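Local coordinates for protein 2,3-dihydroxybenzoate-AMP ligase (Mycobacterium smegmatis, PDB 5KEI) that is an enzyme of the ANL superfamily, built from a large N-terminal AMP-binding-family domain and a smaller C-terminal domain, at residues E139-D150 / H168-D179; P202-L211 / L222-Y230. All blocks are in the same frame, centred on the assembly; numbering follows the deposited sequence.

Overall arrangement
Interactions 1 and 2 belong to one seven-stranded mixed sheet of the AMP-binding family domain, their centres about 20 Å apart. In interaction 1 two parallel strands, 145-149 and 173-177, pair toward one end of the sheet; in interaction 2 the hairpin of 207-212 and 222-226 ends it at the other, with 222-226 the outermost strand. Strands 97-101 and 121-124 lie between them. The two contacts also touch directly, where helix 131-141 packs on the hairpin: Val-140 CG1 is 3.7 Å from Leu-222 CD1, and Ser-141 CB is 4.1 Å from Leu-210 CD1. The hairpin's connecting loop, rich in Ser, Thr and Gly, is consistent with the family's signature P-loop.

Interaction 1: residues E139-D150 / H168-D179; sequences EVSSAVALVVAD and HPDVRHVLVDGD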
loop_
_atom_site.group_PDB
_atom_site.type_symbol
_atom_site.label_atom_id
_atom_site.label_comp_id
_atom_site.label_asym_id
_atom_site.label_seq_id
_atom_site.Cartn_x
_atom_site.Cartn_y
_atom_site.Cartn_z
ATOM N N GLU A 139 7.531 -6.973 14.348
ATOM C CA GLU A 139 8.975 -6.784 14.416
ATOM C C GLU A 139 9.448 -5.509 13.720
ATOM O O GLU A 139 10.272 -4.776 14.263
ATOM C CB GLU A 139 9.691 -7.995 13.809
ATOM C CG GLU A 139 10.938 -8.424 14.562
ATOM C CD GLU A 139 11.143 -9.937 14.546
ATOM O OE1 GLU A 139 10.825 -10.591 13.521
ATOM O OE2 GLU A 139 11.620 -10.472 15.573
ATOM N N VAL A 140 8.937 -5.239 12.522
ATOM C CA VAL A 140 9.403 -4.076 11.767
ATOM C C VAL A 140 8.905 -2.769 12.415
ATOM O O VAL A 140 9.643 -1.783 12.495
ATOM C CB VAL A 140 8.961 -4.159 10.281
ATOM C CG1 VAL A 140 9.324 -2.879 9.531
ATOM C CG2 VAL A 140 9.608 -5.363 9.592
ATOM N N SER A 141 7.669 -2.784 12.915
ATOM C CA SER A 141 7.030 -1.578 13.435
ATOM C C SER A 141 7.236 -1.342 14.931
ATOM O O SER A 141 6.882 -0.271 15.433
ATOM C CB SER A 141 5.520 -1.611 13.153
ATOM O OG SER A 141 4.907 -2.747 13.741
ATOM N N SER A 142 7.775 -2.332 15.640
ATOM C CA SER A 142 7.830 -2.276 17.110
ATOM C C SER A 142 6.435 -2.038 17.683
ATOM O O SER A 142 6.277 -1.313 18.660
ATOM C CB SER A 142 8.787 -1.176 17.599
ATOM O OG SER A 142 10.111 -1.420 17.152
ATOM N N ALA A 143 5.431 -2.645 17.058
ATOM C CA ALA A 143 4.051 -2.523 17.508
ATOM C C ALA A 143 3.914 -2.832 18.995
ATOM O O ALA A 143 4.579 -3.727 19.518
ATOM C CB ALA A 143 3.142 -3.438 16.693
ATOM N N VAL A 144 3.056 -2.077 19.673
ATOM C CA VAL A 144 2.831 -2.263 21.103
ATOM C C VAL A 144 1.436 -2.847 21.348
ATOM O O VAL A 144 1.086 -3.217 22.465
ATOM C CB VAL A 144 3.011 -0.933 21.884
ATOM C CG1 VAL A 144 4.314 -0.287 21.481
ATOM C CG2 VAL A 144 1.850 0.021 21.634
ATOM N N ALA A 145 0.647 -2.949 20.289
ATOM C CA ALA A 145 -0.702 -3.466 20.413
ATOM C C ALA A 145 -1.214 -4.024 19.090
ATOM O O ALA A 145 -0.544 -3.939 18.062
ATOM C CB ALA A 145 -1.634 -2.387 20.941
ATOM N N LEU A 146 -2.410 -4.601 19.144
ATOM C CA LEU A 146 -3.017 -5.279 18.011
ATOM C C LEU A 146 -4.542 -5.197 18.103
ATOM O O LEU A 146 -5.127 -5.620 19.105
ATOM C CB LEU A 146 -2.574 -6.734 17.970
ATOM C CG LEU A 146 -3.341 -7.643 16.998
ATOM C CD1 LEU A 146 -3.096 -7.268 15.539
ATOM C CD2 LEU A 146 -2.983 -9.114 17.240
ATOM N N VAL A 147 -5.189 -4.646 17.075
ATOM C CA VAL A 147 -6.646 -4.577 17.050
ATOM C C VAL A 147 -7.189 -5.585 16.041
ATOM O O VAL A 147 -6.770 -5.594 14.885
ATOM C CB VAL A 147 -7.141 -3.171 16.705
ATOM C CG1 VAL A 147 -8.667 -3.136 16.662
ATOM C CG2 VAL A 147 -6.587 -2.152 17.721
ATOM N N VAL A 148 -8.095 -6.451 16.494
ATOM C CA VAL A 148 -8.694 -7.471 15.642
ATOM C C VAL A 148 -10.175 -7.643 15.896
ATOM O O VAL A 148 -10.701 -7.157 16.898
ATOM C CB VAL A 148 -8.039 -8.850 15.835
ATOM C CG1 VAL A 148 -6.723 -8.938 15.080
ATOM C CG2 VAL A 148 -7.881 -9.160 17.327
ATOM N N ALA A 149 -10.836 -8.351 14.983
ATOM C CA ALA A 149 -12.232 -8.750 15.153
ATOM C C ALA A 149 -12.361 -10.282 15.122
ATOM O O ALA A 149 -11.494 -10.974 14.577
ATOM C CB ALA A 149 -13.095 -8.115 14.090
ATOM N N ASP A 150 -13.433 -10.818 15.705
ATOM C CA ASP A 150 -13.551 -12.273 15.847
ATOM C C ASP A 150 -13.987 -12.964 14.545
ATOM O O ASP A 150 -14.093 -14.189 14.494
ATOM C CB ASP A 150 -14.507 -12.636 16.999
ATOM C CG ASP A 150 -15.860 -11.946 16.890
ATOM O OD1 ASP A 150 -16.095 -11.234 15.880
ATOM O OD2 ASP A 150 -16.689 -12.131 17.822
ATOM N N HIS A 168 6.378 -11.887 20.276
ATOM C CA HIS A 168 6.649 -10.459 20.363
ATOM C C HIS A 168 5.983 -9.860 21.591
ATOM O O HIS A 168 4.874 -9.332 21.512
ATOM C CB HIS A 168 6.200 -9.762 19.086
ATOM C CG HIS A 168 6.918 -10.252 17.871
ATOM N ND1 HIS A 168 8.116 -9.716 17.449
ATOM C CD2 HIS A 168 6.626 -11.251 17.006
ATOM C CE1 HIS A 168 8.524 -10.354 16.367
ATOM N NE2 HIS A 168 7.641 -11.293 16.078
ATOM N N PRO A 169 6.676 -9.949 22.740
ATOM C CA PRO A 169 6.165 -9.533 24.050
ATOM C C PRO A 169 5.880 -8.042 24.092
ATOM O O PRO A 169 5.008 -7.620 24.850
ATOM C CB PRO A 169 7.302 -9.901 25.010
ATOM C CG PRO A 169 8.122 -10.893 24.270
ATOM C CD PRO A 169 8.040 -10.494 22.838
ATOM N N ASP A 170 6.589 -7.266 23.274
ATOM C CA ASP A 170 6.364 -5.818 23.176
ATOM C C ASP A 170 4.931 -5.471 22.780
ATOM O O ASP A 170 4.453 -4.365 23.046
ATOM C CB ASP A 170 7.335 -5.188 22.176
ATOM C CG ASP A 170 8.772 -5.179 22.679
ATOM O OD1 ASP A 170 8.980 -5.221 23.915
ATOM O OD2 ASP A 170 9.694 -5.111 21.835
ATOM N N VAL A 171 4.251 -6.415 22.135
ATOM C CA VAL A 171 2.833 -6.252 21.849
ATOM C C VAL A 171 2.109 -6.497 23.151
ATOM O O VAL A 171 1.731 -7.623 23.462
ATOM C CB VAL A 171 2.332 -7.214 20.742
ATOM C CG1 VAL A 171 0.850 -6.995 20.450
ATOM C CG2 VAL A 171 3.169 -7.052 19.471
ATOM N N ARG A 172 1.944 -5.427 23.918
ATOM C CA ARG A 172 1.460 -5.503 25.292
ATOM C C ARG A 172 -0.056 -5.602 25.387
ATOM O O ARG A 172 -0.599 -6.061 26.394
ATOM C CB ARG A 172 1.947 -4.284 26.083
ATOM C CG ARG A 172 2.627 -4.623 27.407
ATOM C CD ARG A 172 2.985 -3.359 28.215
ATOM N NE ARG A 172 3.102 -3.587 29.661
ATOM C CZ ARG A 172 2.071 -3.630 30.503
ATOM N NH1 ARG A 172 0.833 -3.471 30.053
ATOM N NH2 ARG A 172 2.271 -3.833 31.799
ATOM N N HIS A 173 -0.743 -5.166 24.337
ATOM C CA HIS A 173 -2.204 -5.132 24.341
ATOM C C HIS A 173 -2.797 -5.773 23.113
ATOM O O HIS A 173 -2.343 -5.534 22.001
ATOM C CB HIS A 173 -2.711 -3.692 24.430
ATOM C CG HIS A 173 -2.219 -2.956 25.632
ATOM N ND1 HIS A 173 -2.537 -3.340 26.920
ATOM C CD2 HIS A 173 -1.418 -1.869 25.747
ATOM C CE1 HIS A 173 -1.968 -2.509 27.774
ATOM N NE2 HIS A 173 -1.288 -1.605 27.087
ATOM N N VAL A 174 -3.823 -6.584 23.325
ATOM C CA VAL A 174 -4.661 -7.047 22.238
ATOM C C VAL A 174 -6.098 -6.574 22.455
ATOM O O VAL A 174 -6.688 -6.852 23.500
ATOM C CB VAL A 174 -4.624 -8.566 22.116
ATOM C CG1 VAL A 174 -5.508 -9.024 20.949
ATOM C CG2 VAL A 174 -3.186 -9.038 21.939
ATOM N N LEU A 175 -6.646 -5.850 21.475
ATOM C CA LEU A 175 -8.020 -5.349 21.547
ATOM C C LEU A 175 -8.889 -6.049 20.519
ATOM O O LEU A 175 -8.643 -5.963 19.315
ATOM C CB LEU A 175 -8.067 -3.839 21.329
ATOM C CG LEU A 175 -7.477 -2.938 22.421
ATOM C CD1 LEU A 175 -5.966 -2.890 22.308
ATOM C CD2 LEU A 175 -8.062 -1.536 22.333
ATOM N N VAL A 176 -9.901 -6.754 21.001
ATOM C CA VAL A 176 -10.739 -7.567 20.148
ATOM C C VAL A 176 -12.142 -6.969 20.017
ATOM O O VAL A 176 -12.850 -6.792 21.012
ATOM C CB VAL A 176 -10.843 -9.015 20.687
ATOM C CG1 VAL A 176 -11.680 -9.884 19.747
ATOM C CG2 VAL A 176 -9.456 -9.597 20.884
ATOM N N ASP A 177 -12.521 -6.644 18.786
ATOM C CA ASP A 177 -13.893 -6.270 18.473
ATOM C C ASP A 177 -14.721 -7.556 18.403
ATOM O O ASP A 177 -14.766 -8.218 17.363
ATOM C CB ASP A 177 -13.952 -5.482 17.154
ATOM C CG ASP A 177 -15.338 -4.925 16.849
ATOM O OD1 ASP A 177 -16.000 -4.419 17.775
ATOM O OD2 ASP A 177 -15.764 -4.983 15.672
ATOM N N GLY A 178 -15.351 -7.912 19.522
ATOM C CA GLY A 178 -16.049 -9.181 19.663
ATOM C C GLY A 178 -15.676 -9.930 20.942
ATOM O O GLY A 178 -15.374 -9.307 21.961
ATOM N N ASP A 179 -15.709 -11.262 20.891
ATOM C CA ASP A 179 -15.411 -12.094 22.057
ATOM C C ASP A 179 -13.932 -12.023 22.384
ATOM O O ASP A 179 -13.125 -12.705 21.747
ATOM C CB ASP A 179 -15.805 -13.559 21.822
ATOM C CG ASP A 179 -17.287 -13.736 21.538
ATOM O OD1 ASP A 179 -18.081 -12.900 22.020
ATOM O OD2 ASP A 179 -17.657 -14.720 20.846
HETATM O O HOH W 1 -16.966 -8.504 15.485
#
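Leu-146 and Val-148 exchange backbone hydrogen bonds with Leu-175 and Asp-177, which joins strands 145-149 and 173-177 in parallel. Leu-175 N reaches Leu-146 O at 2.8 Å, Val-148 N reaches Leu-175 O, and Asp-177 N reaches Val-148 O at 2.7 Å, all close to straight. At the start of the pairing Val-144 O takes two donors: His-173 N lies in its carbonyl plane, whereas Arg-172 N (2.8 Å) stands 47° above it. On one face of the sheet Val-148 is turned with CG1 anti to its carbonyl carbon (chi1 -79°), which tucks CG2 in between the backbone N and the carbonyl carbon and brings it to 3.9 Å from Val-176 CG2. Leu-146 shares this face, its CB 4.2 Å from Val-171 CG1. On the other face Ala-145 CB meets His-173 CB, and Val-147 CG2 lies against Leu-175 CB.

Both ends of the contact are polar. The carboxylate of Glu-139 comes to the edge of the His-168 ring, OE2 3.2 Å from CE1, with the two planes 80° apart. Asp-150 OD2 accepts a weak bond from Asp-179 N, while its OD1 and Asp-177 O share a water.

Helix 158-167 joins the strands in a beta-alpha-beta crossover and covers the Leu-146 and Val-174 face; Trp-186 packs on Val-147 and Leu-175 from the other. The acidic groups of Asp-150 and Asp-179 come within 4.1 Å of each other, OD2 to OD2, and both side chains touch Arg-158, whose positive charge probably eases their repulsion.

Interaction 2: residues P202-L211 / L222-Y230; sequences PDPAAPALLL and LIPRTHQDY
Arg-225 O is met by two successive backbone nitrogens, Ala-208 N at 2.8 Å, in the carbonyl plane, and Leu-209 N in a weak bond at 3.5 Å. This is a classic beta bulge in the antiparallel hairpin of strands 207-212 and 222-226. Beyond it the pairing is regular: Arg-225 N returns a nearly straight bond (176°) to Leu-209 O, and Leu-211 and Ile-223 form a hydrogen-bonded pair.

On one face of the hairpin Leu-211 CD1 presses against the Arg-225 chain, 3.5 Å from CG, and its CD2 meets the Tyr-230 hydroxyl. Leu-209, with CG set between its backbone N and carbonyl carbon (chi1 49°), lies alongside Arg-225 and brings CD1 over the rim of one face of the Tyr-230 ring. The bent Arg-225 chain carries its guanidinium to Asp-229, where NE and NH2 both hold OD2 in the guanidinium plane, NE at 2.8 Å; Tyr-230 CD1 lies over one guanidinium face, toward its rim. NH1 continues to Ala-356 O and the Tyr-230 hydroxyl to Asn-258. On the opposite face Leu-210 CD2 packs on Pro-224 CB.

Thr-226 and Asp-229 form a capping box that starts helix 227-240, Asp-229 N reaching Thr-226 OG1 at 3.1 Å. The turn at 203-206 joins this helix start through Gln-228 N, which binds Pro-204 O. His-227 ND1 accepts a hydrogen bond from Leu-47 N, and a water bridges NE2 and Pro-207 O. Over one face of that imidazole sits Ala-208 CB in a CH-pi contact, 3.4 Å from the ring centroid and only 8° off its normal.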
loop_
_atom_site.group_PDB
_atom_site.type_symbol
_atom_site.label_atom_id
_atom_site.label_comp_id
_atom_site.label_asym_id
_atom_site.label_seq_id
_atom_site.Cartn_x
_atom_site.Cartn_y
_atom_site.Cartn_z
ATOM N N PRO A 202 2.022 15.628 16.768
ATOM C CA PRO A 202 2.949 14.998 15.817
ATOM C C PRO A 202 3.450 16.000 14.789
ATOM O O PRO A 202 2.794 17.014 14.532
ATOM C CB PRO A 202 2.095 13.922 15.136
ATOM C CG PRO A 202 0.912 13.731 16.009
ATOM C CD PRO A 202 0.670 15.057 16.666
ATOM N N ASP A 203 4.618 15.724 14.229
ATOM C CA ASP A 203 5.117 16.458 13.080
ATOM C C ASP A 203 4.289 16.012 11.879
ATOM O O ASP A 203 4.219 14.820 11.600
ATOM C CB ASP A 203 6.598 16.165 12.883
ATOM C CG ASP A 203 7.225 16.989 11.803
ATOM O OD1 ASP A 203 6.493 17.655 11.044
ATOM O OD2 ASP A 203 8.471 16.947 11.700
ATOM N N PRO A 204 3.634 16.959 11.185
ATOM C CA PRO A 204 2.790 16.557 10.057
ATOM C C PRO A 204 3.608 15.997 8.880
ATOM O O PRO A 204 3.077 15.264 8.032
ATOM C CB PRO A 204 2.059 17.859 9.688
ATOM C CG PRO A 204 2.903 18.945 10.226
ATOM C CD PRO A 204 3.492 18.391 11.491
ATOM N N ALA A 205 4.896 16.311 8.850
ATOM C CA ALA A 205 5.794 15.713 7.877
ATOM C C ALA A 205 6.418 14.389 8.387
ATOM O O ALA A 205 7.308 13.839 7.744
ATOM C CB ALA A 205 6.884 16.700 7.501
ATOM N N ALA A 206 5.946 13.900 9.535
ATOM C CA ALA A 206 6.307 12.584 10.068
ATOM C C ALA A 206 5.194 11.593 9.723
ATOM O O ALA A 206 4.089 12.032 9.377
ATOM C CB ALA A 206 6.518 12.655 11.596
ATOM N N PRO A 207 5.469 10.266 9.817
ATOM C CA PRO A 207 4.467 9.237 9.512
ATOM C C PRO A 207 3.166 9.379 10.289
ATOM O O PRO A 207 3.198 9.536 11.493
ATOM C CB PRO A 207 5.178 7.934 9.910
ATOM C CG PRO A 207 6.598 8.213 9.661
ATOM C CD PRO A 207 6.801 9.656 10.030
ATOM N N ALA A 208 2.036 9.317 9.589
ATOM C CA ALA A 208 0.743 9.287 10.233
ATOM C C ALA A 208 0.328 7.842 10.428
ATOM O O ALA A 208 -0.205 7.487 11.481
ATOM C CB ALA A 208 -0.293 10.025 9.403
ATOM N N LEU A 209 0.555 7.018 9.398
ATOM C CA LEU A 209 0.251 5.586 9.471
ATOM C C LEU A 209 1.232 4.785 8.618
ATOM O O LEU A 209 1.983 5.366 7.835
ATOM C CB LEU A 209 -1.197 5.302 9.022
ATOM C CG LEU A 209 -1.733 5.895 7.707
ATOM C CD1 LEU A 209 -1.085 5.272 6.480
ATOM C CD2 LEU A 209 -3.237 5.719 7.610
ATOM N N LEU A 210 1.230 3.458 8.758
ATOM C CA LEU A 210 2.031 2.613 7.858
ATOM C C LEU A 210 1.105 1.755 6.980
ATOM O O LEU A 210 0.208 1.055 7.473
ATOM C CB LEU A 210 3.007 1.725 8.643
ATOM C CG LEU A 210 3.893 2.443 9.685
ATOM C CD1 LEU A 210 4.721 1.473 10.525
ATOM C CD2 LEU A 210 4.810 3.485 9.051
ATOM N N LEU A 211 1.297 1.827 5.674
ATOM C CA LEU A 211 0.590 0.913 4.774
ATOM C C LEU A 211 1.445 -0.325 4.557
ATOM O O LEU A 211 2.647 -0.322 4.825
ATOM C CB LEU A 211 0.270 1.581 3.436
ATOM C CG LEU A 211 -0.580 2.855 3.450
ATOM C CD1 LEU A 211 -0.515 3.528 2.099
ATOM C CD2 LEU A 211 -2.031 2.534 3.781
ATOM N N LEU A 222 6.700 -2.258 5.046
ATOM C CA LEU A 222 5.820 -1.224 5.563
ATOM C C LEU A 222 6.161 0.127 4.930
ATOM O O LEU A 222 7.325 0.518 4.804
ATOM C CB LEU A 222 5.897 -1.139 7.096
ATOM C CG LEU A 222 5.486 -2.414 7.835
ATOM C CD1 LEU A 222 5.679 -2.296 9.340
ATOM C CD2 LEU A 222 4.051 -2.803 7.486
ATOM N N ILE A 223 5.116 0.834 4.534
ATOM C CA ILE A 223 5.255 2.085 3.815
ATOM C C ILE A 223 4.769 3.224 4.684
ATOM O O ILE A 223 3.582 3.267 5.045
ATOM C CB ILE A 223 4.451 2.046 2.492
ATOM C CG1 ILE A 223 5.044 0.987 1.555
ATOM C CG2 ILE A 223 4.442 3.402 1.829
ATOM C CD1 ILE A 223 4.098 0.521 0.466
ATOM N N PRO A 224 5.675 4.150 5.037
ATOM C CA PRO A 224 5.241 5.268 5.888
ATOM C C PRO A 224 4.595 6.373 5.050
ATOM O O PRO A 224 5.152 6.836 4.049
ATOM C CB PRO A 224 6.537 5.736 6.544
ATOM C CG PRO A 224 7.589 5.418 5.534
ATOM C CD PRO A 224 7.118 4.202 4.757
ATOM N N ARG A 225 3.389 6.765 5.427
ATOM C CA ARG A 225 2.770 7.891 4.745
ATOM C C ARG A 225 2.662 8.987 5.780
ATOM O O ARG A 225 2.175 8.768 6.894
ATOM C CB ARG A 225 1.409 7.520 4.144
ATOM C CG ARG A 225 1.419 6.255 3.261
ATOM C CD ARG A 225 2.112 6.457 1.902
ATOM N NE ARG A 225 1.554 7.623 1.213
ATOM C CZ ARG A 225 0.734 7.586 0.167
ATOM N NH1 ARG A 225 0.378 6.433 -0.384
ATOM N NH2 ARG A 225 0.296 8.722 -0.342
ATOM N N THR A 226 3.172 10.157 5.439
ATOM C CA THR A 226 3.124 11.267 6.366
ATOM C C THR A 226 1.734 11.876 6.379
ATOM O O THR A 226 0.929 11.626 5.477
ATOM C CB THR A 226 4.148 12.325 5.996
ATOM O OG1 THR A 226 3.785 12.903 4.736
ATOM C CG2 THR A 226 5.506 11.695 5.877
ATOM N N HIS A 227 1.451 12.662 7.414
ATOM C CA HIS A 227 0.200 13.412 7.496
ATOM C C HIS A 227 0.056 14.284 6.256
ATOM O O HIS A 227 -0.997 14.302 5.611
ATOM C CB HIS A 227 0.149 14.288 8.757
ATOM C CG HIS A 227 0.166 13.521 10.043
ATOM N ND1 HIS A 227 -0.989 13.115 10.687
ATOM C CD2 HIS A 227 1.190 13.124 10.834
ATOM C CE1 HIS A 227 -0.674 12.483 11.798
ATOM N NE2 HIS A 227 0.645 12.475 11.916
ATOM N N GLN A 228 1.135 14.989 5.926
ATOM C CA GLN A 228 1.142 15.914 4.803
ATOM C C GLN A 228 0.699 15.220 3.514
ATOM O O GLN A 228 -0.169 15.730 2.785
ATOM C CB GLN A 228 2.535 16.527 4.614
ATOM C CG GLN A 228 3.031 17.494 5.732
ATOM C CD GLN A 228 2.428 18.912 5.628
ATOM O OE1 GLN A 228 1.320 19.084 5.132
ATOM N NE2 GLN A 228 3.177 19.925 6.086
ATOM N N ASP A 229 1.283 14.052 3.224
ATOM C CA ASP A 229 1.122 13.525 1.886
ATOM C C ASP A 229 -0.146 12.694 1.793
ATOM O O ASP A 229 -0.740 12.598 0.719
ATOM C CB ASP A 229 2.331 12.711 1.400
ATOM C CG ASP A 229 2.498 11.381 2.102
ATOM O OD1 ASP A 229 3.158 11.315 3.142
ATOM O OD2 ASP A 229 1.886 10.395 1.635
ATOM N N TYR A 230 -0.603 12.153 2.919
ATOM C CA TYR A 230 -1.779 11.289 2.900
ATOM C C TYR A 230 -3.061 12.139 2.850
ATOM O O TYR A 230 -4.021 11.780 2.166
ATOM C CB TYR A 230 -1.768 10.312 4.101
ATOM C CG TYR A 230 -2.437 9.009 3.704
ATOM C CD1 TYR A 230 -1.916 8.310 2.610
ATOM C CD2 TYR A 230 -3.460 8.408 4.429
ATOM C CE1 TYR A 230 -2.424 7.122 2.185
ATOM C CE2 TYR A 230 -3.990 7.147 3.999
ATOM C CZ TYR A 230 -3.451 6.526 2.864
ATOM O OH TYR A 230 -3.880 5.324 2.355
HETATM O O HOH W 2 2.044 10.635 14.013
#